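Local coordinates for sugar ABC transporter substrate-binding protein, BlMnBP1 (Bifidobacterium animalis subsp. lactis ATCC 27673, PDB 6I5R), which binds mannobiose and probably delivers manno-oligosaccharides to an ABC transporter as its extracellular solute-binding component, at residues A[38-43]-A[335-340]; A[162-167]-A[179-184]; A[314-319]-A[377-382]. All coordinates share one frame; numbering follows the deposited sequence.

Contact 1 of 3, residues A[38-43]-A[335-340]; sequences TTITFM and EASMIF
Ile-40 lies across one flank of helix 331-346, its two branches reaching different turns. The CG2 methyl meets the CB of Ala-336 at 3.9 Å and the OG of Ser-337 at 3.7 Å. The longer branch extends further along the helix, where CD1 rests 4.0 Å from the CB of Phe-340. This reach follows from a first torsion that sets CG1 between the backbone N and the carbonyl carbon (chi1 59°), with the second torsion extended.

Two residues earlier, on the same side of the strand, Thr-38 gives its methyl rather than its hydroxyl to the helix: CG2 touches the CB of Ala-336 at 3.7 Å. At the other end of the contact, Phe-340 turns its ring edge toward the face of Phe-42 in an offset edge-to-face pair, centroids 5.5 Å apart and planes at 61°. The closest carbons are CE2 of Phe-340 and CD2 of Phe-42, 3.7 Å apart. Further edge-to-face pairs continue this aromatic cluster, Phe-42 with Trp-59 and Phe-340 with Phe-66.

The hydroxyl of Ser-337, though pressed against aliphatic carbon, is satisfied within its own helix by a hydrogen bond with the carbonyl O of Lys-333. Ile-100 of the neighbouring strand 100-102 also touches Ser-337, Phe-42 and Phe-340. Strand and helix directions differ by 59° and their axes come within 8.8 Å. Strand 38-44 lies between its parallel neighbours 73-79 and 100-102, and a helix laid on such a sheet is typical of the alpha/beta lobes of periplasmic-binding-protein folds.

Contact 2 of 3, residues A[162-167]-A[179-184]; sequences AGIKEL and KLIKEK
A Schellman motif ends helix 156-162, and the chain leaving it packs against the last turns of helix 171-184. Gly-163 takes a positive phi of 80° there; a CB here would clash with the carbonyl oxygen of Ala-162.

Ala-162, just before the glycine, fits between two residues of the second helix. Its CB meets CG1 of Ile-181 at 3.8 Å and CB of Leu-180 at 4.2 Å. The CA atoms of Ala-162 and Ile-181 are 5.0 Å apart, a spacing that suits a side chain as small as alanine. The carbonyl O of Ala-162 faces carbon atoms of the second helix: CB and CD1 of Leu-180 both approach it from one side, and CE of Lys-184 comes to 3.1 Å. Bends at chi3 and chi4 fold the lysine chain so that its methylene groups, rather than its amine, lie over this carbonyl.

Beyond the turn, Ile-164 crosses Ile-181 at a slant, and their CD1 methyls meet at 3.8 Å. CG1 of Ile-164 lies 4.3 Å from CD1 of Leu-180, a looser approach. Phe-159 of the first helix touches both isoleucines, and Val-158 and Pro-189 add to the apolar surroundings of Ile-181.

Ala-162 and Ile-164 thus pack the helix end and the loop that follows it on Leu-180 and Ile-181, as is characteristic of two consecutive helices joined by a loop, the first ending in a Schellman motif with glycine at the C' position.

Contact 3 of 3, residues A[314-319]-A[377-382]; sequences YATIAG and ELITDA
Tyr-314 and Glu-377 lie side by side and point the same way, with ring and carboxylate planes 57° apart. The phenol's CD2 sits 3.7 Å from the glutamate CB, so aliphatic carbon does the touching, and CD1 of Ile-379 reaches the same ring atom at 3.9 Å from an oblique direction. Ile-379 achieves this by placing CG1 between the backbone N and the carbonyl carbon (chi1 51°), with its outer bond extended. An alanine in place of Tyr-314 is likely to open a gap beside the glutamate's methylenes and leave the isoleucine methyl without its aromatic neighbour.

Beneath these groups the backbones pair as parallel beta strands, extending the central sheet with the short strand 377-379. The amide of Ala-315 bonds to the carbonyl O of Glu-377, Ile-379 N returns to Ala-315 O, and Ile-317 N reaches Ile-379 O at 2.7 Å with the donor nearly on the C=O line. On the other sheet face, the CB of Ala-315 meets CD2 of Leu-378; the side chain of Ile-317 crosses Leu-378 obliquely, its CD1 touching CB.

Asp-381, past the end of the pairing, stands at about a right angle to Thr-316. Two waters join Thr-316 OG1 to Asp-381 OD1, donating to the carboxylate; the closer has its O 2.6 Å from OG1 and 2.7 Å from OD1. A third water donates to Ile-317 O and accepts from Asp-381 N.

Contacts 1 and 3 reach the same sheet: strand 314-325, part of contact 3, is followed in the chain by helix 331-346 of contact 1. Their centres are 30 Å apart and their nearest atoms about 14 Å. Contacts 1 and 2 lie on opposite sides of the chain's centre, 49 Å between centres, while 29 Å separate the centres of contacts 2 and 3. The bound mannobiose is about 10 Å from the side chain of Phe-42 in contact 1 and about 13 Å from that of Ile-317 in contact 3. In contact 2 the Ile-164 side chain is about 4 Å from a bound zinc ion. Asp-320 and Tyr-321 of the sugar pocket directly follow segment 314-319.

Contact 1 of 3, residues A[38-43]-A[335-340]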
ATOM      1  N   THR A  38      12.000 -11.785  27.254  1.00 25.03           N
ATOM      2  CA  THR A  38      12.507 -12.311  25.994  1.00 18.77           C
ATOM      3  C   THR A  38      12.839 -11.152  25.063  1.00 24.23           C
ATOM      4  O   THR A  38      12.599  -9.973  25.364  1.00 17.82           O
ATOM      5  CB  THR A  38      11.498 -13.263  25.353  1.00 23.17           C
ATOM      6  OG1 THR A  38      12.052 -13.869  24.187  1.00 22.70           O
ATOM      7  CG2 THR A  38      10.249 -12.515  24.937  1.00 25.68           C
ATOM      8  N   THR A  39      13.375 -11.523  23.908  1.00 20.06           N
ATOM      9  CA  THR A  39      13.699 -10.597  22.843  1.00 21.61           C
ATOM     10  C   THR A  39      13.046 -11.069  21.558  1.00 20.98           C
ATOM     11  O   THR A  39      13.102 -12.253  21.220  1.00 20.20           O
ATOM     12  CB  THR A  39      15.202 -10.515  22.656  1.00 24.69           C
ATOM     13  OG1 THR A  39      15.807 -10.035  23.858  1.00 23.75           O
ATOM     14  CG2 THR A  39      15.525  -9.580  21.533  1.00 19.76           C
ATOM     15  N   ILE A  40      12.448 -10.130  20.840  1.00 18.68           N
ATOM     16  CA  ILE A  40      11.826 -10.406  19.555  1.00 20.00           C
ATOM     17  C   ILE A  40      12.461  -9.511  18.509  1.00 21.82           C
ATOM     18  O   ILE A  40      12.882  -8.386  18.796  1.00 17.19           O
ATOM     19  CB  ILE A  40      10.302 -10.209  19.632  1.00 16.46           C
ATOM     20  CG1 ILE A  40       9.962  -8.788  20.060  1.00 19.72           C
ATOM     21  CG2 ILE A  40       9.730 -11.234  20.658  1.00 24.58           C
ATOM     22  CD1 ILE A  40       8.446  -8.464  20.035  1.00 18.76           C
ATOM     23  N   THR A  41      12.533 -10.043  17.289  1.00 17.14           N
ATOM     24  CA  THR A  41      13.106  -9.370  16.137  1.00 17.82           C
ATOM     25  C   THR A  41      11.939  -8.961  15.252  1.00 18.06           C
ATOM     26  O   THR A  41      11.125  -9.809  14.861  1.00 16.39           O
ATOM     27  CB  THR A  41      14.101 -10.262  15.400  1.00 17.21           C
ATOM     28  OG1 THR A  41      15.251 -10.443  16.237  1.00 19.69           O
ATOM     29  CG2 THR A  41      14.568  -9.600  14.103  1.00 24.63           C
ATOM     30  N   PHE A  42      11.871  -7.668  14.945  1.00 16.39           N
ATOM     31  CA  PHE A  42      10.773  -7.036  14.215  1.00 16.39           C
ATOM     32  C   PHE A  42      11.346  -6.534  12.895  1.00 16.39           C
ATOM     33  O   PHE A  42      12.153  -5.610  12.894  1.00 16.39           O
ATOM     34  CB  PHE A  42      10.195  -5.911  15.073  1.00 19.30           C
ATOM     35  CG  PHE A  42       9.257  -4.966  14.347  1.00 16.39           C
ATOM     36  CD1 PHE A  42       8.505  -5.384  13.269  1.00 20.45           C
ATOM     37  CD2 PHE A  42       9.118  -3.646  14.785  1.00 18.53           C
ATOM     38  CE1 PHE A  42       7.649  -4.514  12.649  1.00 17.47           C
ATOM     39  CE2 PHE A  42       8.251  -2.767  14.151  1.00 17.40           C
ATOM     40  CZ  PHE A  42       7.526  -3.209  13.079  1.00 18.68           C
ATOM     41  N   MET A  43      11.001  -7.202  11.791  1.00 16.39           N
ATOM     42  CA  MET A  43      11.473  -6.806  10.466  1.00 16.39           C
ATOM     43  C   MET A  43      10.446  -5.864   9.839  1.00 16.59           C
ATOM     44  O   MET A  43       9.255  -6.180   9.797  1.00 16.39           O
ATOM     45  CB  MET A  43      11.655  -8.025   9.562  1.00 16.39           C
ATOM     46  CG  MET A  43      12.710  -9.040   9.979  1.00 16.39           C
ATOM     47  SD  MET A  43      12.663 -10.413   8.779  1.00 19.25           S
ATOM     48  CE  MET A  43      12.888  -9.554   7.248  1.00 20.38           C
ATOM     49  N   GLU A 335       3.778 -14.936  22.020  1.00 17.42           N
ATOM     50  CA  GLU A 335       2.943 -14.085  22.855  1.00 21.58           C
ATOM     51  C   GLU A 335       3.557 -12.701  23.007  1.00 20.83           C
ATOM     52  O   GLU A 335       2.857 -11.683  22.889  1.00 16.39           O
ATOM     53  CB  GLU A 335       2.737 -14.743  24.224  1.00 20.62           C
ATOM     54  CG  GLU A 335       1.677 -14.046  25.051  1.00 20.15           C
ATOM     55  CD  GLU A 335       1.573 -14.591  26.459  1.00 23.06           C
ATOM     56  OE1 GLU A 335       1.976 -15.765  26.682  1.00 21.58           O
ATOM     57  OE2 GLU A 335       1.059 -13.842  27.322  1.00 22.49           O
ATOM     58  N   ALA A 336       4.874 -12.633  23.209  1.00 16.39           N
ATOM     59  CA  ALA A 336       5.534 -11.336  23.261  1.00 20.32           C
ATOM     60  C   ALA A 336       5.272 -10.552  21.981  1.00 16.43           C
ATOM     61  O   ALA A 336       4.998  -9.354  22.021  1.00 16.39           O
ATOM     62  CB  ALA A 336       7.031 -11.502  23.474  1.00 19.49           C
ATOM     63  N   SER A 337       5.325 -11.236  20.841  1.00 16.39           N
ATOM     64  CA  SER A 337       5.146 -10.557  19.559  1.00 18.49           C
ATOM     65  C   SER A 337       3.715 -10.067  19.398  1.00 20.36           C
ATOM     66  O   SER A 337       3.482  -8.992  18.838  1.00 16.39           O
ATOM     67  CB  SER A 337       5.516 -11.503  18.416  1.00 20.11           C
ATOM     68  OG  SER A 337       6.900 -11.819  18.405  1.00 16.39           O
ATOM     69  N   MET A 338       2.741 -10.858  19.869  1.00 16.39           N
ATOM     70  CA  MET A 338       1.338 -10.475  19.716  1.00 20.03           C
ATOM     71  C   MET A 338       0.990  -9.319  20.644  1.00 18.40           C
ATOM     72  O   MET A 338       0.179  -8.445  20.287  1.00 18.10           O
ATOM     73  CB  MET A 338       0.423 -11.681  19.970  1.00 18.18           C
ATOM     74  CG  MET A 338      -1.019 -11.421  19.595  1.00 21.55           C
ATOM     75  SD  MET A 338      -2.109 -12.880  19.687  1.00 16.80           S
ATOM     76  CE  MET A 338      -1.260 -14.124  18.715  1.00 21.78           C
ATOM     77  N   ILE A 339       1.619  -9.286  21.821  1.00 16.39           N
ATOM     78  CA  ILE A 339       1.515  -8.121  22.695  1.00 16.96           C
ATOM     79  C   ILE A 339       2.056  -6.874  22.003  1.00 16.39           C
ATOM     80  O   ILE A 339       1.408  -5.827  21.995  1.00 16.39           O
ATOM     81  CB  ILE A 339       2.245  -8.392  24.021  1.00 18.25           C
ATOM     82  CG1 ILE A 339       1.542  -9.543  24.741  1.00 19.21           C
ATOM     83  CG2 ILE A 339       2.303  -7.137  24.868  1.00 17.25           C
ATOM     84  CD1 ILE A 339       2.230 -10.020  26.020  1.00 20.29           C
ATOM     85  N   PHE A 340       3.249  -6.960  21.395  1.00 16.39           N
ATOM     86  CA  PHE A 340       3.801  -5.791  20.721  1.00 16.39           C
ATOM     87  C   PHE A 340       2.921  -5.346  19.549  1.00 18.52           C
ATOM     88  O   PHE A 340       2.724  -4.149  19.333  1.00 16.39           O
ATOM     89  CB  PHE A 340       5.234  -6.079  20.245  1.00 16.96           C
ATOM     90  CG  PHE A 340       5.858  -4.914  19.532  1.00 18.10           C
ATOM     91  CD1 PHE A 340       6.221  -3.780  20.238  1.00 16.39           C
ATOM     92  CD2 PHE A 340       6.050  -4.943  18.167  1.00 17.55           C
ATOM     93  CE1 PHE A 340       6.745  -2.686  19.597  1.00 20.36           C
ATOM     94  CE2 PHE A 340       6.592  -3.838  17.511  1.00 18.89           C
ATOM     95  CZ  PHE A 340       6.946  -2.720  18.234  1.00 21.77           C
TER

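Contact 2 of 3, residues A[162-167]-A[179-184]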
ATOM      1  N   ALA A 162       1.092  26.865 -12.383  1.00 16.39           N
ATOM      2  CA  ALA A 162       0.587  26.349 -13.645  1.00 16.39           C
ATOM      3  C   ALA A 162      -0.798  26.890 -13.987  1.00 21.38           C
ATOM      4  O   ALA A 162      -1.272  26.716 -15.119  1.00 16.39           O
ATOM      5  CB  ALA A 162       0.573  24.817 -13.575  1.00 16.39           C
ATOM      6  N   GLY A 163      -1.445  27.577 -13.058  1.00 17.50           N
ATOM      7  CA  GLY A 163      -2.771  28.076 -13.366  1.00 19.54           C
ATOM      8  C   GLY A 163      -3.862  27.042 -13.241  1.00 19.97           C
ATOM      9  O   GLY A 163      -4.958  27.241 -13.760  1.00 17.50           O
ATOM     10  N   ILE A 164      -3.591  25.928 -12.567  1.00 19.42           N
ATOM     11  CA  ILE A 164      -4.610  24.911 -12.350  1.00 18.33           C
ATOM     12  C   ILE A 164      -5.594  25.438 -11.309  1.00 20.79           C
ATOM     13  O   ILE A 164      -5.215  25.786 -10.183  1.00 26.09           O
ATOM     14  CB  ILE A 164      -3.974  23.577 -11.921  1.00 17.34           C
ATOM     15  CG1 ILE A 164      -3.049  23.068 -13.037  1.00 24.00           C
ATOM     16  CG2 ILE A 164      -5.057  22.559 -11.564  1.00 16.39           C
ATOM     17  CD1 ILE A 164      -2.124  21.921 -12.614  1.00 21.67           C
ATOM     18  N   LYS A 165      -6.861  25.535 -11.699  1.00 26.23           N
ATOM     19  CA  LYS A 165      -7.898  26.123 -10.863  1.00 19.82           C
ATOM     20  C   LYS A 165      -8.570  25.094  -9.958  1.00 27.62           C
ATOM     21  O   LYS A 165      -8.703  25.326  -8.751  1.00 32.01           O
ATOM     22  CB  LYS A 165      -8.927  26.817 -11.766  1.00 21.53           C
ATOM     23  CG  LYS A 165      -8.344  27.979 -12.531  1.00 22.32           C
ATOM     24  CD  LYS A 165      -9.357  28.710 -13.395  1.00 28.01           C
ATOM     25  CE  LYS A 165      -8.844  30.114 -13.777  1.00 24.14           C
ATOM     26  NZ  LYS A 165      -9.962  30.974 -14.308  1.00 33.37           N
ATOM     27  N   GLU A 166      -8.972  23.958 -10.526  1.00 22.99           N
ATOM     28  CA  GLU A 166      -9.625  22.867  -9.817  1.00 23.47           C
ATOM     29  C   GLU A 166      -8.790  21.611  -9.981  1.00 21.26           C
ATOM     30  O   GLU A 166      -8.053  21.478 -10.950  1.00 25.04           O
ATOM     31  CB  GLU A 166     -11.016  22.630 -10.370  1.00 22.55           C
ATOM     32  CG  GLU A 166     -11.881  23.842 -10.175  1.00 28.52           C
ATOM     33  CD  GLU A 166     -12.932  23.988 -11.238  1.00 27.60           C
ATOM     34  OE1 GLU A 166     -13.603  22.973 -11.588  1.00 35.91           O
ATOM     35  OE2 GLU A 166     -13.075  25.125 -11.723  1.00 33.49           O
ATOM     36  N   LEU A 167      -8.888  20.700  -9.022  1.00 20.38           N
ATOM     37  CA  LEU A 167      -8.125  19.466  -9.126  1.00 16.39           C
ATOM     38  C   LEU A 167      -8.678  18.595 -10.251  1.00 21.85           C
ATOM     39  O   LEU A 167      -9.896  18.537 -10.461  1.00 16.39           O
ATOM     40  CB  LEU A 167      -8.139  18.721  -7.797  1.00 22.82           C
ATOM     41  CG  LEU A 167      -7.453  19.529  -6.685  1.00 17.71           C
ATOM     42  CD1 LEU A 167      -7.626  18.800  -5.340  1.00 16.39           C
ATOM     43  CD2 LEU A 167      -5.981  19.778  -6.964  1.00 21.48           C
ATOM     44  N   LYS A 179       0.469  19.054 -18.763  1.00 16.39           N
ATOM     45  CA  LYS A 179       0.988  19.903 -19.828  1.00 16.39           C
ATOM     46  C   LYS A 179       1.153  21.353 -19.363  1.00 16.39           C
ATOM     47  O   LYS A 179       2.167  21.987 -19.661  1.00 16.39           O
ATOM     48  CB  LYS A 179       0.047  19.784 -21.034  1.00 16.39           C
ATOM     49  CG  LYS A 179       0.451  20.599 -22.259  1.00 20.24           C
ATOM     50  CD  LYS A 179      -0.603  20.521 -23.351  1.00 22.03           C
ATOM     51  CE  LYS A 179      -0.071  21.075 -24.675  1.00 23.82           C
ATOM     52  NZ  LYS A 179      -0.434  22.486 -24.889  1.00 25.21           N
ATOM     53  N   LEU A 180       0.190  21.878 -18.600  1.00 16.39           N
ATOM     54  CA  LEU A 180       0.341  23.219 -18.050  1.00 18.92           C
ATOM     55  C   LEU A 180       1.562  23.312 -17.144  1.00 21.75           C
ATOM     56  O   LEU A 180       2.296  24.309 -17.176  1.00 16.39           O
ATOM     57  CB  LEU A 180      -0.920  23.630 -17.273  1.00 16.39           C
ATOM     58  CG  LEU A 180      -2.204  23.901 -18.078  1.00 16.39           C
ATOM     59  CD1 LEU A 180      -3.362  24.299 -17.168  1.00 18.91           C
ATOM     60  CD2 LEU A 180      -1.918  24.997 -19.089  1.00 18.10           C
ATOM     61  N   ILE A 181       1.760  22.298 -16.287  1.00 16.39           N
ATOM     62  CA  ILE A 181       2.921  22.277 -15.406  1.00 16.39           C
ATOM     63  C   ILE A 181       4.196  22.277 -16.232  1.00 16.39           C
ATOM     64  O   ILE A 181       5.165  22.983 -15.924  1.00 16.39           O
ATOM     65  CB  ILE A 181       2.836  21.050 -14.462  1.00 17.10           C
ATOM     66  CG1 ILE A 181       1.669  21.222 -13.470  1.00 16.39           C
ATOM     67  CG2 ILE A 181       4.165  20.819 -13.783  1.00 16.39           C
ATOM     68  CD1 ILE A 181       1.118  19.917 -12.882  1.00 18.57           C
ATOM     69  N   LYS A 182       4.230  21.457 -17.275  1.00 16.39           N
ATOM     70  CA  LYS A 182       5.427  21.363 -18.093  1.00 16.39           C
ATOM     71  C   LYS A 182       5.716  22.696 -18.762  1.00 19.48           C
ATOM     72  O   LYS A 182       6.865  23.147 -18.792  1.00 16.39           O
ATOM     73  CB  LYS A 182       5.240  20.257 -19.123  1.00 16.39           C
ATOM     74  CG  LYS A 182       6.418  19.969 -19.994  1.00 17.49           C
ATOM     75  CD  LYS A 182       7.551  19.409 -19.209  1.00 17.86           C
ATOM     76  CE  LYS A 182       8.776  19.215 -20.125  1.00 23.21           C
ATOM     77  NZ  LYS A 182       9.918  18.842 -19.274  1.00 32.11           N
ATOM     78  N   GLU A 183       4.674  23.370 -19.247  1.00 16.39           N
ATOM     79  CA  GLU A 183       4.908  24.548 -20.069  1.00 17.81           C
ATOM     80  C   GLU A 183       5.131  25.790 -19.237  1.00 16.39           C
ATOM     81  O   GLU A 183       5.870  26.687 -19.657  1.00 16.39           O
ATOM     82  CB  GLU A 183       3.752  24.762 -21.038  1.00 16.39           C
ATOM     83  CG  GLU A 183       3.743  23.691 -22.087  1.00 17.94           C
ATOM     84  CD  GLU A 183       2.695  23.865 -23.107  1.00 24.10           C
ATOM     85  OE1 GLU A 183       1.854  24.758 -22.929  1.00 26.64           O
ATOM     86  OE2 GLU A 183       2.718  23.107 -24.109  1.00 23.06           O
ATOM     87  N   LYS A 184       4.559  25.848 -18.043  1.00 16.39           N
ATOM     88  CA  LYS A 184       4.595  27.078 -17.282  1.00 18.60           C
ATOM     89  C   LYS A 184       5.400  27.019 -16.001  1.00 16.39           C
ATOM     90  O   LYS A 184       5.604  28.067 -15.387  1.00 16.39           O
ATOM     91  CB  LYS A 184       3.166  27.519 -16.947  1.00 18.35           C
ATOM     92  CG  LYS A 184       2.317  27.818 -18.158  1.00 17.80           C
ATOM     93  CD  LYS A 184       0.852  27.918 -17.803  1.00 25.34           C
ATOM     94  CE  LYS A 184       0.614  28.748 -16.524  1.00 22.40           C
ATOM     95  NZ  LYS A 184       1.160  30.101 -16.705  1.00 32.01           N
TER

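Contact 3 of 3, residues A[314-319]-A[377-382]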
ATOM      1  N   TYR A 314     -13.882   7.746  -6.130  1.00 16.79           N
ATOM      2  CA  TYR A 314     -13.766   6.710  -5.118  1.00 16.39           C
ATOM      3  C   TYR A 314     -12.313   6.538  -4.700  1.00 16.39           C
ATOM      4  O   TYR A 314     -11.387   6.736  -5.500  1.00 22.72           O
ATOM      5  CB  TYR A 314     -14.271   5.363  -5.630  1.00 16.39           C
ATOM      6  CG  TYR A 314     -15.744   5.301  -5.871  1.00 19.30           C
ATOM      7  CD1 TYR A 314     -16.282   5.811  -7.024  1.00 19.70           C
ATOM      8  CD2 TYR A 314     -16.607   4.710  -4.945  1.00 18.00           C
ATOM      9  CE1 TYR A 314     -17.637   5.761  -7.271  1.00 19.82           C
ATOM     10  CE2 TYR A 314     -17.969   4.643  -5.183  1.00 17.76           C
ATOM     11  CZ  TYR A 314     -18.475   5.197  -6.353  1.00 17.90           C
ATOM     12  OH  TYR A 314     -19.814   5.159  -6.642  1.00 23.84           O
ATOM     13  N   ALA A 315     -12.122   6.175  -3.435  1.00 19.49           N
ATOM     14  CA  ALA A 315     -10.807   5.836  -2.909  1.00 16.39           C
ATOM     15  C   ALA A 315     -10.963   4.663  -1.953  1.00 16.39           C
ATOM     16  O   ALA A 315     -11.786   4.706  -1.032  1.00 16.97           O
ATOM     17  CB  ALA A 315     -10.162   7.041  -2.206  1.00 21.65           C
ATOM     18  N   THR A 316     -10.182   3.610  -2.188  1.00 21.40           N
ATOM     19  CA  THR A 316     -10.182   2.436  -1.323  1.00 19.78           C
ATOM     20  C   THR A 316      -9.278   2.680  -0.125  1.00 16.39           C
ATOM     21  O   THR A 316      -8.162   3.174  -0.278  1.00 26.56           O
ATOM     22  CB  THR A 316      -9.677   1.202  -2.076  1.00 23.54           C
ATOM     23  OG1 THR A 316     -10.569   0.908  -3.162  1.00 17.54           O
ATOM     24  CG2 THR A 316      -9.546   0.011  -1.135  1.00 23.78           C
ATOM     25  N   ILE A 317      -9.758   2.357   1.059  1.00 16.65           N
ATOM     26  CA  ILE A 317      -8.907   2.312   2.241  1.00 19.33           C
ATOM     27  C   ILE A 317      -8.454   0.884   2.439  1.00 23.08           C
ATOM     28  O   ILE A 317      -9.279  -0.043   2.449  1.00 16.45           O
ATOM     29  CB  ILE A 317      -9.634   2.823   3.483  1.00 18.70           C
ATOM     30  CG1 ILE A 317      -9.929   4.302   3.311  1.00 19.94           C
ATOM     31  CG2 ILE A 317      -8.775   2.581   4.674  1.00 19.83           C
ATOM     32  CD1 ILE A 317     -10.999   4.741   4.251  1.00 23.50           C
ATOM     33  N   ALA A 318      -7.148   0.706   2.578  1.00 16.55           N
ATOM     34  CA  ALA A 318      -6.575  -0.618   2.686  1.00 19.27           C
ATOM     35  C   ALA A 318      -5.383  -0.540   3.624  1.00 21.35           C
ATOM     36  O   ALA A 318      -4.916   0.548   3.981  1.00 16.39           O
ATOM     37  CB  ALA A 318      -6.194  -1.174   1.307  1.00 18.16           C
ATOM     38  N   GLY A 319      -4.951  -1.706   4.091  1.00 16.39           N
ATOM     39  CA  GLY A 319      -3.731  -1.770   4.843  1.00 21.23           C
ATOM     40  C   GLY A 319      -2.550  -1.459   3.945  1.00 19.93           C
ATOM     41  O   GLY A 319      -2.515  -1.840   2.777  1.00 16.41           O
ATOM     42  N   GLU A 377     -16.063   9.050  -2.168  1.00 16.39           N
ATOM     43  CA  GLU A 377     -16.637   7.889  -1.500  1.00 18.46           C
ATOM     44  C   GLU A 377     -15.483   6.997  -1.074  1.00 26.27           C
ATOM     45  O   GLU A 377     -14.756   6.460  -1.920  1.00 19.60           O
ATOM     46  CB  GLU A 377     -17.608   7.139  -2.398  1.00 20.28           C
ATOM     47  CG  GLU A 377     -18.491   6.200  -1.594  1.00 29.60           C
ATOM     48  CD  GLU A 377     -19.532   6.936  -0.739  1.00 24.63           C
ATOM     49  OE1 GLU A 377     -19.941   8.055  -1.158  1.00 28.67           O
ATOM     50  OE2 GLU A 377     -19.914   6.404   0.341  1.00 32.98           O
ATOM     51  N   LEU A 378     -15.290   6.867   0.236  1.00 16.39           N
ATOM     52  CA  LEU A 378     -14.232   6.027   0.772  1.00 19.74           C
ATOM     53  C   LEU A 378     -14.788   4.626   0.998  1.00 20.48           C
ATOM     54  O   LEU A 378     -15.753   4.451   1.751  1.00 24.18           O
ATOM     55  CB  LEU A 378     -13.691   6.595   2.077  1.00 21.61           C
ATOM     56  CG  LEU A 378     -13.093   7.994   2.046  1.00 21.63           C
ATOM     57  CD1 LEU A 378     -12.739   8.433   3.439  1.00 24.89           C
ATOM     58  CD2 LEU A 378     -11.902   7.994   1.132  1.00 21.82           C
ATOM     59  N   ILE A 379     -14.167   3.632   0.363  1.00 16.70           N
ATOM     60  CA  ILE A 379     -14.656   2.261   0.359  1.00 23.32           C
ATOM     61  C   ILE A 379     -13.522   1.327   0.769  1.00 20.79           C
ATOM     62  O   ILE A 379     -12.357   1.694   0.752  1.00 19.59           O
ATOM     63  CB  ILE A 379     -15.218   1.830  -1.016  1.00 19.95           C
ATOM     64  CG1 ILE A 379     -14.230   2.135  -2.156  1.00 21.87           C
ATOM     65  CG2 ILE A 379     -16.575   2.492  -1.278  1.00 20.34           C
ATOM     66  CD1 ILE A 379     -14.742   1.638  -3.538  1.00 18.20           C
ATOM     67  N   THR A 380     -13.880   0.087   1.085  1.00 17.54           N
ATOM     68  CA  THR A 380     -12.918  -0.974   1.324  1.00 19.64           C
ATOM     69  C   THR A 380     -13.272  -2.176   0.458  1.00 18.42           C
ATOM     70  O   THR A 380     -14.431  -2.381   0.080  1.00 16.82           O
ATOM     71  CB  THR A 380     -12.890  -1.421   2.784  1.00 19.22           C
ATOM     72  OG1 THR A 380     -14.184  -1.928   3.122  1.00 26.94           O
ATOM     73  CG2 THR A 380     -12.514  -0.256   3.673  1.00 21.25           C
ATOM     74  N   ASP A 381     -12.255  -2.963   0.149  1.00 16.39           N
ATOM     75  CA  ASP A 381     -12.452  -4.131  -0.694  1.00 16.39           C
ATOM     76  C   ASP A 381     -13.324  -5.156   0.031  1.00 17.76           C
ATOM     77  O   ASP A 381     -12.990  -5.613   1.127  1.00 18.96           O
ATOM     78  CB  ASP A 381     -11.105  -4.749  -1.073  1.00 16.45           C
ATOM     79  CG  ASP A 381     -10.385  -3.990  -2.147  1.00 20.09           C
ATOM     80  OD1 ASP A 381     -11.013  -3.161  -2.832  1.00 17.72           O
ATOM     81  OD2 ASP A 381      -9.183  -4.268  -2.347  1.00 18.93           O
ATOM     82  N   ALA A 382     -14.421  -5.543  -0.599  1.00 16.39           N
ATOM     83  CA  ALA A 382     -15.249  -6.617  -0.091  1.00 17.65           C
ATOM     84  C   ALA A 382     -14.533  -7.968  -0.210  1.00 17.25           C
ATOM     85  O   ALA A 382     -13.744  -8.191  -1.130  1.00 16.39           O
ATOM     86  CB  ALA A 382     -16.551  -6.636  -0.875  1.00 17.23           C
TER
HETATM   87  O   HOH W   1      -9.810  -1.274  -4.330  1.00 16.63           O
HETATM   88  O   HOH W   2     -12.990  -0.825  -2.943  1.00 23.55           O
HETATM   89  O   HOH W   3      -9.685  -2.622   1.400  1.00 26.94           O